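Local coordinates for protein glutathione s-transferase III (Zea mays, PDB 1AW9) that probably conjugates reduced glutathione to hydrophobic electrophiles, acting as a phi-class transferase in the detoxification of herbicides, at residues Pro87-Ala92 / Gly158-Leu163. Sequence-based numbering, arbitrary orientation.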
loop_
_atom_site.group_PDB
_atom_site.type_symbol
_atom_site.label_atom_id
_atom_site.label_comp_id
_atom_site.label_asym_id
_atom_site.label_seq_id
_atom_site.Cartn_x
_atom_site.Cartn_y
_atom_site.Cartn_z
ATOM N N PRO A 87 -0.902 -41.595 -5.732
ATOM C CA PRO A 87 -0.365 -42.928 -5.435
ATOM C C PRO A 87 -0.493 -43.248 -3.969
ATOM O O PRO A 87 -0.234 -42.394 -3.133
ATOM C CB PRO A 87 1.113 -42.787 -5.793
ATOM C CG PRO A 87 1.124 -41.744 -6.841
ATOM C CD PRO A 87 0.183 -40.739 -6.248
ATOM N N ALA A 88 -0.883 -44.476 -3.653
ATOM C CA ALA A 88 -0.991 -44.893 -2.260
ATOM C C ALA A 88 0.426 -45.217 -1.746
ATOM O O ALA A 88 0.645 -45.471 -0.551
ATOM C CB ALA A 88 -1.914 -46.098 -2.130
ATOM N N THR A 89 1.379 -45.197 -2.676
ATOM C CA THR A 89 2.781 -45.427 -2.362
ATOM C C THR A 89 3.436 -44.117 -1.886
ATOM O O THR A 89 4.483 -44.144 -1.222
ATOM C CB THR A 89 3.543 -45.951 -3.598
ATOM O OG1 THR A 89 3.061 -45.279 -4.775
ATOM C CG2 THR A 89 3.364 -47.473 -3.738
ATOM N N ALA A 90 2.844 -42.976 -2.251
ATOM C CA ALA A 90 3.370 -41.672 -1.854
ATOM C C ALA A 90 3.044 -41.461 -0.380
ATOM O O ALA A 90 2.105 -42.062 0.130
ATOM C CB ALA A 90 2.746 -40.565 -2.712
ATOM N N SER A 91 3.838 -40.668 0.329
ATOM C CA SER A 91 3.548 -40.417 1.737
ATOM C C SER A 91 2.295 -39.547 1.785
ATOM O O SER A 91 2.231 -38.528 1.096
ATOM C CB SER A 91 4.702 -39.654 2.404
ATOM O OG SER A 91 4.368 -39.279 3.739
ATOM N N ALA A 92 1.305 -39.934 2.583
ATOM C CA ALA A 92 0.079 -39.137 2.699
ATOM C C ALA A 92 0.305 -37.841 3.468
ATOM O O ALA A 92 -0.370 -36.850 3.221
ATOM C CB ALA A 92 -1.000 -39.934 3.373
ATOM N N GLY A 158 7.566 -37.682 -2.344
ATOM C CA GLY A 158 8.389 -38.869 -2.271
ATOM C C GLY A 158 9.035 -39.266 -3.580
ATOM O O GLY A 158 9.468 -38.423 -4.353
ATOM N N ASP A 159 9.084 -40.568 -3.825
ATOM C CA ASP A 159 9.703 -41.126 -5.008
ATOM C C ASP A 159 8.962 -40.885 -6.292
ATOM O O ASP A 159 9.552 -40.898 -7.375
ATOM C CB ASP A 159 9.851 -42.642 -4.846
ATOM C CG ASP A 159 10.813 -43.033 -3.740
ATOM O OD1 ASP A 159 11.999 -42.655 -3.831
ATOM O OD2 ASP A 159 10.391 -43.733 -2.787
ATOM N N GLU A 160 7.656 -40.710 -6.190
ATOM C CA GLU A 160 6.845 -40.533 -7.385
ATOM C C GLU A 160 6.213 -39.182 -7.556
ATOM O O GLU A 160 5.999 -38.455 -6.588
ATOM C CB GLU A 160 5.756 -41.602 -7.440
ATOM C CG GLU A 160 5.100 -41.895 -6.095
ATOM C CD GLU A 160 5.530 -43.236 -5.517
ATOM O OE1 GLU A 160 5.893 -44.140 -6.319
ATOM O OE2 GLU A 160 5.505 -43.382 -4.267
ATOM N N PHE A 161 5.923 -38.873 -8.812
ATOM C CA PHE A 161 5.295 -37.640 -9.225
ATOM C C PHE A 161 3.816 -37.744 -8.820
ATOM O O PHE A 161 3.149 -38.747 -9.106
ATOM C CB PHE A 161 5.474 -37.495 -10.735
ATOM C CG PHE A 161 4.717 -36.362 -11.340
ATOM C CD1 PHE A 161 3.403 -36.541 -11.778
ATOM C CD2 PHE A 161 5.343 -35.143 -11.569
ATOM C CE1 PHE A 161 2.734 -35.537 -12.440
ATOM C CE2 PHE A 161 4.672 -34.107 -12.244
ATOM C CZ PHE A 161 3.375 -34.305 -12.680
ATOM N N THR A 162 3.348 -36.757 -8.060
ATOM C CA THR A 162 1.976 -36.759 -7.608
ATOM C C THR A 162 1.313 -35.441 -7.974
ATOM O O THR A 162 1.889 -34.617 -8.698
ATOM C CB THR A 162 1.861 -36.986 -6.063
ATOM O OG1 THR A 162 2.507 -35.914 -5.366
ATOM C CG2 THR A 162 2.501 -38.315 -5.649
ATOM N N LEU A 163 0.079 -35.272 -7.492
ATOM C CA LEU A 163 -0.715 -34.076 -7.711
ATOM C C LEU A 163 0.057 -32.857 -7.178
ATOM O O LEU A 163 0.058 -31.787 -7.798
ATOM C CB LEU A 163 -2.049 -34.230 -6.986
ATOM C CG LEU A 163 -3.106 -33.132 -7.179
ATOM C CD1 LEU A 163 -3.536 -33.052 -8.652
ATOM C CD2 LEU A 163 -4.291 -33.414 -6.267
#
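Pro87, Thr89 and Ala90, in the linker before helix 92-122, pack against Glu160 and Thr162, the second of which is the N-cap of helix 163-166. Residues 87-90 form a type I beta-turn, closed by Ala90 N to Pro87 O at 3.3 Å and supported by the backbone angles of Ala88 and Thr89.

Thr162 sends its methyl group into the turn. CG2 lies 3.4 Å from Pro87 CD, tighter than ordinary van der Waals contact, and 3.7 Å from Ala90 CB. The same rotamer (chi1 62°) sets OG1 between the backbone N and the carbonyl carbon, where it reaches Ala164 N in a weak capping bond. Asp165 OD1 accepts from Thr162 N in return, one half of the N-capping box familiar in this superfamily. Leu95 of helix 92-122 also touches the Thr162 side chain.

Glu160 runs antiparallel past the proline ring, its CG 4.0 Å from Pro87 CG, then bends at chi2 (-107°) to bring its carboxylate across the Thr89 side chain at about a right angle. Thr89 OG1 donates to Glu160 OE2 at 3.1 Å, a weak bond. The 3.4 Å from Ala90 N to Glu160 OE2 has too poor an angle to count as a second one.

Glu160 OE2 also lies beside the Thr89 carbonyl, 3.2 Å from Thr89 C and 3.3 Å from Thr89 O, the two oxygens being acceptors with no bond between them. The polar link therefore looks marginal, and the snug fit of one threonine methyl against proline and alanine probably contributes more to joining the linker to the helix start.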